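Local coordinates for conserved membrane protein (Chlamydia abortus, PDB 6GZU) that is a secreted effector of the CE clan that combines deubiquitinating and acetyltransferase activities and induces Golgi fragmentation, at residues 37-45 and 80-90; 56-64 and 69-80. All blocks are in the same frame, centred on the assembly; numbering follows the deposited sequence.

In the fold
Both contacts take part in the zinc site, with their centres about 15 Å apart, in the C-terminal piece of the protein, which also includes a Ulp1-like (Peptidase_C48) region. Along the chain contact 2 is nested within the loop closed by contact 1: edge strand 37-38 of the five-stranded mixed sheet comes first, then helix 51-58, the small antiparallel pair 62-63 and 68-69, and the long loop leading to strand 100-107. His80 belongs to both. In contact 2 it shares the metal with His60 and Cys78, while in contact 1 its ring meets Phe38 of the edge strand, so the metal-bound segment is packed directly against the rim of the main sheet.

Contact 1: residues 37-45 and 80-90; sequences LFVPSLYTP and HQNNYQDYPHL. With ZN (zinc ion), chain C.
Ser41 and Asp86 join the chain leaving edge strand 37-38 of the mixed sheet to the irregular loop 80-90, and the serine forms an ST turn and ST motif. Its OG donates to Asp86 OD1 at 2.6 Å, on the lone pair pointing away from the other carboxylate oxygen. With OG placed beside its own carbonyl carbon (chi1 169°), the same oxygen also accepts from the amides of Tyr43 and Thr44, so three bonds grip it. Next along the chain, Leu42 N donates to Asp86 O at 3.0 Å.

His89 makes the other polar link: NE2 donates to Val39 O at 2.7 Å, almost perfectly straight (179°) and in the ring plane, although the nitrogen sits well above the plane of the carbonyl. ND1 is buried without a partner, consistent with a neutral ring. Leu42 CD2 lies off-centre over this imidazole, and its CD1 touches Pro88 CG at 3.7 Å. Farther out, the Gln85 amide stacks nearly parallel on one face of the Tyr43 ring. At the zinc end, Phe38 turns its edge toward the face of His80 in an offset edge-to-face pair, ring centroids 5.4 Å apart and planes at 75°; Phe38 CE2 also meets Leu90 CD1 at 3.5 Å.

Second-shell groups position these partners. Asn83 ND2 donates to Asp86 OD2, while Asn83 OD1 takes the amides of Gln85 and Asp86 in an Asx turn and motif. Tyr101 stacks on Phe38, and helix 252-257 brings Thr254 against Pro88 and His89. Between the segments, a water accepts from Ser41 N and lies 2.7 Å from Tyr87 OH, in the plane of the tyrosine ring.

Contact 2: residues 56-64 and 69-80; sequences LKDLHLYDS and VLDHPDSTQCHH. With ZN (zinc ion), chain C.
His60 reaches from the end of helix 51-58 across to Asp74, Cys78 and the zinc ion. Its CB rests 3.5 Å from Asp74 O. Beyond it, with CG turned away from the carbonyl carbon (chi1 -47°), the imidazole passes alongside Cys78, whose CA lies 3.4 Å from His60 CD2 at the ring edge. At the tip, His60 NE2 binds zinc at 2.0 Å. The second imidazole on the metal, that of His80, stands nearly perpendicular, and its ND1 is 3.2 Å from His60 NE2 because both bind the same ion rather than each other. Cys78 SG and Cys95 complete the four-ligand site, and the Cys78 sulfur also accepts from His80 N.

His60 is the C-prime residue of a Schellman motif that ends the helix, its positive phi (56°) turning the chain out of the helical path. Its carbonyl oxygen accepts from Asp74 N at 2.9 Å, and Leu61 O takes Leu70 N at 2.8 Å. Just beyond, Tyr62 and Val69 form a non-hydrogen-bonded pair of the antiparallel hairpin 62-63 and 68-69.

Asp58 acts from the second shell. His80 NE2 donates to Asp58 OD1 at 2.7 Å (169°), from the anti side but tilted out of the carboxylate plane; this probably makes the imidazole a stronger electron donor to zinc. Tyr103 OH is hydrogen-bonded to Asp58 OD2. Lys57, bent near its end, lays CE over one face of His79, 3.8 Å from the ring centroid, while Asp58 OD1 lies at that ring's edge. In the loop that follows strand 68-69, Asp74 OD1 receives Thr76 N and OG1 in an Asx turn at the start of the 3-10 segment, and Gln77 NE2 donates to Asp74 OD2.

Contact 1: residues 37-45 and 80-90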
loop_
_atom_site.group_PDB
_atom_site.type_symbol
_atom_site.label_atom_id
_atom_site.label_comp_id
_atom_site.label_asym_id
_atom_site.label_seq_id
_atom_site.Cartn_x
_atom_site.Cartn_y
_atom_site.Cartn_z
ATOM N N LEU A 37 -4.923 8.313 7.026
ATOM C CA LEU A 37 -4.175 7.252 6.361
ATOM C C LEU A 37 -3.922 6.081 7.281
ATOM O O LEU A 37 -3.313 6.253 8.347
ATOM C CB LEU A 37 -2.821 7.794 5.924
ATOM C CG LEU A 37 -1.860 6.804 5.266
ATOM C CD1 LEU A 37 -2.415 6.375 3.912
ATOM C CD2 LEU A 37 -0.421 7.390 5.098
ATOM N N PHE A 38 -4.373 4.902 6.869
ATOM C CA PHE A 38 -4.052 3.648 7.512
ATOM C C PHE A 38 -2.753 3.078 6.911
ATOM O O PHE A 38 -2.631 2.876 5.686
ATOM C CB PHE A 38 -5.182 2.661 7.272
ATOM C CG PHE A 38 -4.931 1.297 7.814
ATOM C CD1 PHE A 38 -4.320 0.318 7.026
ATOM C CD2 PHE A 38 -5.365 0.947 9.084
ATOM C CE1 PHE A 38 -4.110 -0.947 7.506
ATOM C CE2 PHE A 38 -5.147 -0.356 9.576
ATOM C CZ PHE A 38 -4.508 -1.280 8.803
ATOM N N VAL A 39 -1.800 2.779 7.781
ATOM C CA VAL A 39 -0.556 2.109 7.392
ATOM C C VAL A 39 -0.672 0.639 7.793
ATOM O O VAL A 39 -0.969 0.334 8.950
ATOM C CB VAL A 39 0.581 2.748 8.150
ATOM C CG1 VAL A 39 1.942 2.030 7.810
ATOM C CG2 VAL A 39 0.617 4.262 7.827
ATOM N N PRO A 40 -0.505 -0.275 6.822
ATOM C CA PRO A 40 -0.649 -1.707 7.079
ATOM C C PRO A 40 0.550 -2.306 7.770
ATOM O O PRO A 40 1.439 -1.589 8.240
ATOM C CB PRO A 40 -0.823 -2.310 5.671
ATOM C CG PRO A 40 0.046 -1.417 4.805
ATOM C CD PRO A 40 -0.175 0.005 5.412
ATOM N N SER A 41 0.595 -3.624 7.836
ATOM C CA SER A 41 1.592 -4.305 8.667
ATOM C C SER A 41 3.010 -3.835 8.400
ATOM O O SER A 41 3.445 -3.763 7.252
ATOM C CB SER A 41 1.547 -5.792 8.358
ATOM O OG SER A 41 2.662 -6.433 8.960
ATOM N N LEU A 42 3.737 -3.518 9.464
ATOM C CA LEU A 42 5.152 -3.137 9.346
ATOM C C LEU A 42 6.040 -4.370 9.219
ATOM O O LEU A 42 7.258 -4.249 9.005
ATOM C CB LEU A 42 5.601 -2.320 10.560
ATOM C CG LEU A 42 4.746 -1.110 10.937
ATOM C CD1 LEU A 42 5.390 -0.333 12.090
ATOM C CD2 LEU A 42 4.515 -0.176 9.736
ATOM N N TYR A 43 5.444 -5.554 9.333
ATOM C CA TYR A 43 6.195 -6.808 9.373
ATOM C C TYR A 43 6.121 -7.639 8.071
ATOM O O TYR A 43 7.121 -8.243 7.651
ATOM C CB TYR A 43 5.689 -7.639 10.547
ATOM C CG TYR A 43 6.457 -8.890 10.809
ATOM C CD1 TYR A 43 7.763 -8.835 11.261
ATOM C CD2 TYR A 43 5.864 -10.133 10.651
ATOM C CE1 TYR A 43 8.479 -9.996 11.531
ATOM C CE2 TYR A 43 6.571 -11.299 10.909
ATOM C CZ TYR A 43 7.877 -11.219 11.346
ATOM O OH TYR A 43 8.577 -12.376 11.606
ATOM N N THR A 44 4.946 -7.685 7.434
ATOM C CA THR A 44 4.729 -8.513 6.240
ATOM C C THR A 44 4.222 -7.652 5.088
ATOM O O THR A 44 3.096 -7.132 5.146
ATOM C CB THR A 44 3.689 -9.635 6.533
ATOM O OG1 THR A 44 4.108 -10.392 7.685
ATOM C CG2 THR A 44 3.512 -10.566 5.325
ATOM N N PRO A 45 5.018 -7.503 4.010
ATOM C CA PRO A 45 4.481 -6.793 2.828
ATOM C C PRO A 45 3.393 -7.633 2.178
ATOM O O PRO A 45 3.348 -8.848 2.400
ATOM C CB PRO A 45 5.661 -6.755 1.832
ATOM C CG PRO A 45 6.866 -7.241 2.638
ATOM C CD PRO A 45 6.380 -8.032 3.800
ATOM N N HIS A 80 -5.964 -5.638 14.906
ATOM C CA HIS A 80 -5.086 -4.469 15.064
ATOM C C HIS A 80 -4.715 -4.066 16.455
ATOM O O HIS A 80 -3.819 -3.238 16.627
ATOM C CB HIS A 80 -5.704 -3.240 14.422
ATOM C CG HIS A 80 -6.096 -3.450 13.000
ATOM N ND1 HIS A 80 -7.414 -3.458 12.590
ATOM C CD2 HIS A 80 -5.338 -3.673 11.896
ATOM C CE1 HIS A 80 -7.444 -3.669 11.278
ATOM N NE2 HIS A 80 -6.200 -3.825 10.842
ATOM N N GLN A 81 -5.392 -4.610 17.441
ATOM C CA GLN A 81 -5.095 -4.206 18.805
ATOM C C GLN A 81 -4.103 -5.170 19.463
ATOM O O GLN A 81 -4.094 -6.375 19.177
ATOM C CB GLN A 81 -6.405 -4.017 19.579
ATOM C CG GLN A 81 -7.241 -2.855 18.998
ATOM N N ASN A 82 -3.246 -4.630 20.321
ATOM C CA ASN A 82 -2.297 -5.460 21.055
ATOM C C ASN A 82 -1.393 -6.272 20.126
ATOM O O ASN A 82 -0.985 -7.386 20.441
ATOM C CB ASN A 82 -3.049 -6.373 22.028
ATOM C CG ASN A 82 -2.314 -6.565 23.311
ATOM N N ASN A 83 -1.101 -5.715 18.965
ATOM C CA ASN A 83 -0.193 -6.381 18.031
ATOM C C ASN A 83 0.973 -5.456 17.725
ATOM O O ASN A 83 0.873 -4.588 16.866
ATOM C CB ASN A 83 -0.923 -6.803 16.745
ATOM C CG ASN A 83 -0.024 -7.521 15.765
ATOM O OD1 ASN A 83 1.203 -7.452 15.837
ATOM N ND2 ASN A 83 -0.634 -8.194 14.820
ATOM N N TYR A 84 2.092 -5.660 18.411
ATOM C CA TYR A 84 3.223 -4.755 18.305
ATOM C C TYR A 84 4.247 -5.211 17.295
ATOM O O TYR A 84 5.259 -4.554 17.109
ATOM C CB TYR A 84 3.869 -4.587 19.689
ATOM C CG TYR A 84 2.957 -3.889 20.634
ATOM C CD1 TYR A 84 2.902 -2.496 20.679
ATOM C CD2 TYR A 84 2.142 -4.604 21.468
ATOM C CE1 TYR A 84 2.047 -1.849 21.545
ATOM C CE2 TYR A 84 1.304 -3.974 22.353
ATOM C CZ TYR A 84 1.242 -2.612 22.376
ATOM O OH TYR A 84 0.364 -2.043 23.255
ATOM N N GLN A 85 3.973 -6.309 16.592
ATOM C CA GLN A 85 4.846 -6.774 15.536
ATOM C C GLN A 85 4.368 -6.210 14.213
ATOM O O GLN A 85 5.135 -5.591 13.479
ATOM C CB GLN A 85 4.827 -8.280 15.483
ATOM C CG GLN A 85 5.699 -8.862 14.396
ATOM C CD GLN A 85 5.750 -10.357 14.519
ATOM O OE1 GLN A 85 4.732 -11.038 14.317
ATOM N NE2 GLN A 85 6.920 -10.887 14.893
ATOM N N ASP A 86 3.087 -6.402 13.905
ATOM C CA ASP A 86 2.519 -5.817 12.688
ATOM C C ASP A 86 2.027 -4.383 12.865
ATOM O O ASP A 86 2.163 -3.563 11.961
ATOM C CB ASP A 86 1.330 -6.637 12.204
ATOM C CG ASP A 86 1.699 -8.049 11.857
ATOM O OD1 ASP A 86 2.237 -8.252 10.747
ATOM O OD2 ASP A 86 1.382 -8.958 12.657
ATOM N N TYR A 87 1.401 -4.099 14.006
ATOM C CA TYR A 87 0.695 -2.820 14.188
ATOM C C TYR A 87 1.049 -2.069 15.457
ATOM O O TYR A 87 0.152 -1.643 16.169
ATOM C CB TYR A 87 -0.844 -3.014 14.129
ATOM C CG TYR A 87 -1.300 -3.818 12.934
ATOM C CD1 TYR A 87 -1.262 -3.280 11.658
ATOM C CD2 TYR A 87 -1.783 -5.133 13.083
ATOM C CE1 TYR A 87 -1.665 -4.026 10.553
ATOM C CE2 TYR A 87 -2.190 -5.894 11.979
ATOM C CZ TYR A 87 -2.127 -5.325 10.727
ATOM O OH TYR A 87 -2.497 -6.074 9.646
ATOM N N PRO A 88 2.336 -1.845 15.729
ATOM C CA PRO A 88 2.618 -1.092 16.959
ATOM C C PRO A 88 2.094 0.343 16.857
ATOM O O PRO A 88 1.780 0.955 17.879
ATOM C CB PRO A 88 4.147 -1.091 17.013
ATOM C CG PRO A 88 4.584 -1.268 15.537
ATOM C CD PRO A 88 3.544 -2.176 14.953
ATOM N N HIS A 89 1.988 0.856 15.625
ATOM C CA HIS A 89 1.544 2.226 15.368
ATOM C C HIS A 89 0.022 2.381 15.538
ATOM O O HIS A 89 -0.489 3.506 15.493
ATOM C CB HIS A 89 1.969 2.652 13.963
ATOM C CG HIS A 89 1.474 1.730 12.895
ATOM N ND1 HIS A 89 1.850 0.400 12.825
ATOM C CD2 HIS A 89 0.625 1.945 11.866
ATOM C CE1 HIS A 89 1.249 -0.162 11.791
ATOM N NE2 HIS A 89 0.515 0.760 11.181
ATOM N N LEU A 90 -0.698 1.267 15.684
ATOM C CA LEU A 90 -2.159 1.316 15.881
ATOM C C LEU A 90 -2.565 1.042 17.319
ATOM O O LEU A 90 -3.750 1.126 17.650
ATOM C CB LEU A 90 -2.878 0.298 14.988
ATOM C CG LEU A 90 -2.670 0.538 13.487
ATOM C CD1 LEU A 90 -3.437 -0.481 12.636
ATOM C CD2 LEU A 90 -3.027 1.998 13.117
HETATM ZN ZN ZN C . -9.069 -3.248 13.777
HETATM O O HOH W 1 -2.186 -4.870 7.260
HETATM O O HOH W 2 2.483 -10.518 9.512
#

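Contact 2: residues 56-64 and 69-80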
loop_
_atom_site.group_PDB
_atom_site.type_symbol
_atom_site.label_atom_id
_atom_site.label_comp_id
_atom_site.label_asym_id
_atom_site.label_seq_id
_atom_site.Cartn_x
_atom_site.Cartn_y
_atom_site.Cartn_z
ATOM N N LEU A 56 -9.299 -6.856 3.206
ATOM C CA LEU A 56 -10.523 -7.269 3.891
ATOM C C LEU A 56 -10.334 -7.373 5.389
ATOM O O LEU A 56 -11.183 -6.896 6.157
ATOM C CB LEU A 56 -11.043 -8.596 3.347
ATOM C CG LEU A 56 -11.439 -8.563 1.880
ATOM C CD1 LEU A 56 -11.739 -9.979 1.316
ATOM C CD2 LEU A 56 -12.683 -7.687 1.737
ATOM N N LYS A 57 -9.209 -7.919 5.841
ATOM C CA LYS A 57 -8.980 -7.997 7.300
ATOM C C LYS A 57 -8.834 -6.595 7.887
ATOM O O LYS A 57 -9.362 -6.309 8.971
ATOM C CB LYS A 57 -7.739 -8.835 7.644
ATOM C CG LYS A 57 -7.949 -10.359 7.470
ATOM C CD LYS A 57 -6.635 -11.133 7.650
ATOM C CE LYS A 57 -6.100 -10.970 9.082
ATOM N NZ LYS A 57 -7.107 -11.396 10.119
ATOM N N ASP A 58 -8.152 -5.685 7.188
ATOM C CA ASP A 58 -7.954 -4.344 7.777
ATOM C C ASP A 58 -9.250 -3.539 7.862
ATOM O O ASP A 58 -9.394 -2.687 8.730
ATOM C CB ASP A 58 -6.873 -3.566 7.005
ATOM C CG ASP A 58 -5.506 -4.089 7.264
ATOM O OD1 ASP A 58 -5.291 -4.607 8.376
ATOM O OD2 ASP A 58 -4.629 -3.962 6.412
ATOM N N LEU A 59 -10.227 -3.865 7.006
ATOM C CA LEU A 59 -11.555 -3.237 7.077
ATOM C C LEU A 59 -12.528 -4.048 7.916
ATOM O O LEU A 59 -13.744 -3.766 7.920
ATOM C CB LEU A 59 -12.131 -3.082 5.658
ATOM C CG LEU A 59 -11.270 -2.101 4.842
ATOM C CD1 LEU A 59 -11.692 -2.171 3.343
ATOM C CD2 LEU A 59 -11.486 -0.746 5.417
ATOM N N HIS A 60 -12.017 -5.039 8.647
ATOM C CA HIS A 60 -12.853 -5.927 9.495
ATOM C C HIS A 60 -13.962 -6.645 8.755
ATOM O O HIS A 60 -15.055 -6.867 9.314
ATOM C CB HIS A 60 -13.374 -5.149 10.710
ATOM C CG HIS A 60 -12.290 -4.360 11.388
ATOM N ND1 HIS A 60 -12.091 -3.011 11.167
ATOM C CD2 HIS A 60 -11.292 -4.748 12.210
ATOM C CE1 HIS A 60 -11.063 -2.585 11.889
ATOM N NE2 HIS A 60 -10.561 -3.619 12.536
ATOM N N LEU A 61 -13.673 -7.003 7.506
ATOM C CA LEU A 61 -14.576 -7.725 6.648
ATOM C C LEU A 61 -14.183 -9.175 6.462
ATOM O O LEU A 61 -14.712 -9.849 5.580
ATOM C CB LEU A 61 -14.642 -7.041 5.292
ATOM C CG LEU A 61 -15.345 -5.678 5.342
ATOM C CD1 LEU A 61 -15.102 -4.939 4.054
ATOM C CD2 LEU A 61 -16.807 -5.845 5.583
ATOM N N TYR A 62 -13.328 -9.715 7.315
ATOM C CA TYR A 62 -12.943 -11.108 7.127
ATOM C C TYR A 62 -13.064 -11.905 8.420
ATOM O O TYR A 62 -12.535 -11.501 9.443
ATOM C CB TYR A 62 -11.519 -11.205 6.554
ATOM C CG TYR A 62 -11.235 -12.623 6.182
ATOM C CD1 TYR A 62 -11.866 -13.200 5.079
ATOM C CD2 TYR A 62 -10.425 -13.424 6.981
ATOM C CE1 TYR A 62 -11.665 -14.520 4.753
ATOM C CE2 TYR A 62 -10.221 -14.749 6.669
ATOM C CZ TYR A 62 -10.849 -15.292 5.553
ATOM O OH TYR A 62 -10.652 -16.612 5.215
ATOM N N ASP A 63 -13.770 -13.034 8.388
ATOM C CA ASP A 63 -13.968 -13.836 9.600
ATOM C C ASP A 63 -13.051 -15.045 9.525
ATOM O O ASP A 63 -13.353 -16.000 8.818
ATOM C CB ASP A 63 -15.442 -14.277 9.711
ATOM C CG ASP A 63 -15.711 -15.194 10.912
ATOM O OD1 ASP A 63 -15.229 -16.343 10.890
ATOM O OD2 ASP A 63 -16.428 -14.787 11.861
ATOM N N SER A 64 -11.930 -15.012 10.234
ATOM C CA SER A 64 -10.974 -16.114 10.151
ATOM C C SER A 64 -11.516 -17.436 10.713
ATOM O O SER A 64 -10.924 -18.490 10.500
ATOM C CB SER A 64 -9.692 -15.756 10.882
ATOM O OG SER A 64 -9.858 -15.979 12.274
ATOM N N VAL A 69 -15.631 -14.013 3.976
ATOM C CA VAL A 69 -15.833 -12.597 3.777
ATOM C C VAL A 69 -17.170 -12.231 4.384
ATOM O O VAL A 69 -18.182 -12.913 4.169
ATOM C CB VAL A 69 -15.872 -12.242 2.273
ATOM C CG1 VAL A 69 -16.117 -10.739 2.058
ATOM C CG2 VAL A 69 -14.593 -12.725 1.563
ATOM N N LEU A 70 -17.161 -11.127 5.116
ATOM C CA LEU A 70 -18.342 -10.568 5.722
ATOM C C LEU A 70 -18.990 -9.516 4.806
ATOM O O LEU A 70 -18.329 -8.883 3.973
ATOM C CB LEU A 70 -17.961 -9.946 7.060
ATOM C CG LEU A 70 -17.262 -10.929 8.006
ATOM C CD1 LEU A 70 -16.846 -10.273 9.336
ATOM C CD2 LEU A 70 -18.149 -12.169 8.271
ATOM N N ASP A 71 -20.296 -9.351 4.983
ATOM C CA ASP A 71 -21.111 -8.368 4.263
ATOM C C ASP A 71 -21.060 -6.999 4.914
ATOM O O ASP A 71 -21.477 -6.001 4.337
ATOM C CB ASP A 71 -22.565 -8.835 4.276
ATOM C CG ASP A 71 -22.717 -10.267 3.799
ATOM O OD1 ASP A 71 -22.209 -10.584 2.689
ATOM O OD2 ASP A 71 -23.321 -11.077 4.539
ATOM N N HIS A 72 -20.553 -6.952 6.136
ATOM C CA HIS A 72 -20.466 -5.695 6.846
ATOM C C HIS A 72 -19.382 -5.875 7.868
ATOM O O HIS A 72 -19.094 -7.009 8.264
ATOM C CB HIS A 72 -21.838 -5.272 7.464
ATOM C CG HIS A 72 -22.313 -6.117 8.609
ATOM N ND1 HIS A 72 -21.832 -5.976 9.893
ATOM C CD2 HIS A 72 -23.270 -7.074 8.672
ATOM C CE1 HIS A 72 -22.458 -6.823 10.696
ATOM N NE2 HIS A 72 -23.341 -7.499 9.980
ATOM N N PRO A 73 -18.729 -4.772 8.252
ATOM C CA PRO A 73 -17.587 -4.890 9.146
ATOM C C PRO A 73 -18.051 -5.413 10.473
ATOM O O PRO A 73 -19.189 -5.186 10.890
ATOM C CB PRO A 73 -17.102 -3.454 9.277
ATOM C CG PRO A 73 -17.520 -2.838 8.000
ATOM C CD PRO A 73 -18.881 -3.391 7.772
ATOM N N ASP A 74 -17.154 -6.129 11.124
ATOM C CA ASP A 74 -17.410 -6.736 12.420
ATOM C C ASP A 74 -16.177 -6.447 13.260
ATOM O O ASP A 74 -15.124 -7.061 13.070
ATOM C CB ASP A 74 -17.620 -8.238 12.245
ATOM C CG ASP A 74 -17.803 -8.956 13.555
ATOM O OD1 ASP A 74 -17.834 -8.287 14.621
ATOM O OD2 ASP A 74 -17.945 -10.206 13.524
ATOM N N SER A 75 -16.303 -5.496 14.177
ATOM C CA SER A 75 -15.138 -4.997 14.903
ATOM C C SER A 75 -14.560 -6.031 15.862
ATOM O O SER A 75 -13.430 -5.897 16.315
ATOM C CB SER A 75 -15.504 -3.736 15.665
ATOM O OG SER A 75 -16.549 -4.013 16.567
ATOM N N THR A 76 -15.337 -7.064 16.166
ATOM C CA THR A 76 -14.848 -8.198 16.943
ATOM C C THR A 76 -13.837 -9.052 16.152
ATOM O O THR A 76 -13.150 -9.892 16.732
ATOM C CB THR A 76 -16.019 -9.057 17.468
ATOM O OG1 THR A 76 -16.567 -9.863 16.413
ATOM C CG2 THR A 76 -17.091 -8.148 17.989
ATOM N N GLN A 77 -13.722 -8.843 14.840
ATOM C CA GLN A 77 -12.706 -9.568 14.072
ATOM C C GLN A 77 -11.388 -8.841 14.025
ATOM O O GLN A 77 -10.457 -9.284 13.367
ATOM C CB GLN A 77 -13.188 -9.813 12.640
ATOM C CG GLN A 77 -14.586 -10.376 12.599
ATOM C CD GLN A 77 -14.663 -11.818 13.054
ATOM O OE1 GLN A 77 -13.653 -12.511 13.175
ATOM N NE2 GLN A 77 -15.874 -12.284 13.284
ATOM N N CYS A 78 -11.304 -7.717 14.717
ATOM C CA CYS A 78 -10.142 -6.851 14.616
ATOM C C CYS A 78 -8.845 -7.490 15.090
ATOM O O CYS A 78 -8.750 -7.922 16.235
ATOM C CB CYS A 78 -10.416 -5.610 15.436
ATOM S SG CYS A 78 -9.014 -4.603 15.574
ATOM N N HIS A 79 -7.818 -7.487 14.240
ATOM C CA HIS A 79 -6.500 -8.007 14.614
ATOM C C HIS A 79 -5.464 -6.872 14.831
ATOM O O HIS A 79 -4.220 -7.099 14.941
ATOM C CB HIS A 79 -6.026 -9.014 13.560
ATOM C CG HIS A 79 -5.680 -8.396 12.242
ATOM N ND1 HIS A 79 -6.454 -7.426 11.640
ATOM C CD2 HIS A 79 -4.634 -8.608 11.405
ATOM C CE1 HIS A 79 -5.886 -7.048 10.505
ATOM N NE2 HIS A 79 -4.796 -7.768 10.326
ATOM N N HIS A 80 -5.964 -5.638 14.906
ATOM C CA HIS A 80 -5.086 -4.469 15.064
ATOM C C HIS A 80 -4.715 -4.066 16.455
ATOM O O HIS A 80 -3.819 -3.238 16.627
ATOM C CB HIS A 80 -5.704 -3.240 14.422
ATOM C CG HIS A 80 -6.096 -3.450 13.000
ATOM N ND1 HIS A 80 -7.414 -3.458 12.590
ATOM C CD2 HIS A 80 -5.338 -3.673 11.896
ATOM C CE1 HIS A 80 -7.444 -3.669 11.278
ATOM N NE2 HIS A 80 -6.200 -3.825 10.842
HETATM ZN ZN ZN C . -9.069 -3.248 13.777
HETATM O O HOH W 3 -4.632 -7.149 7.152
#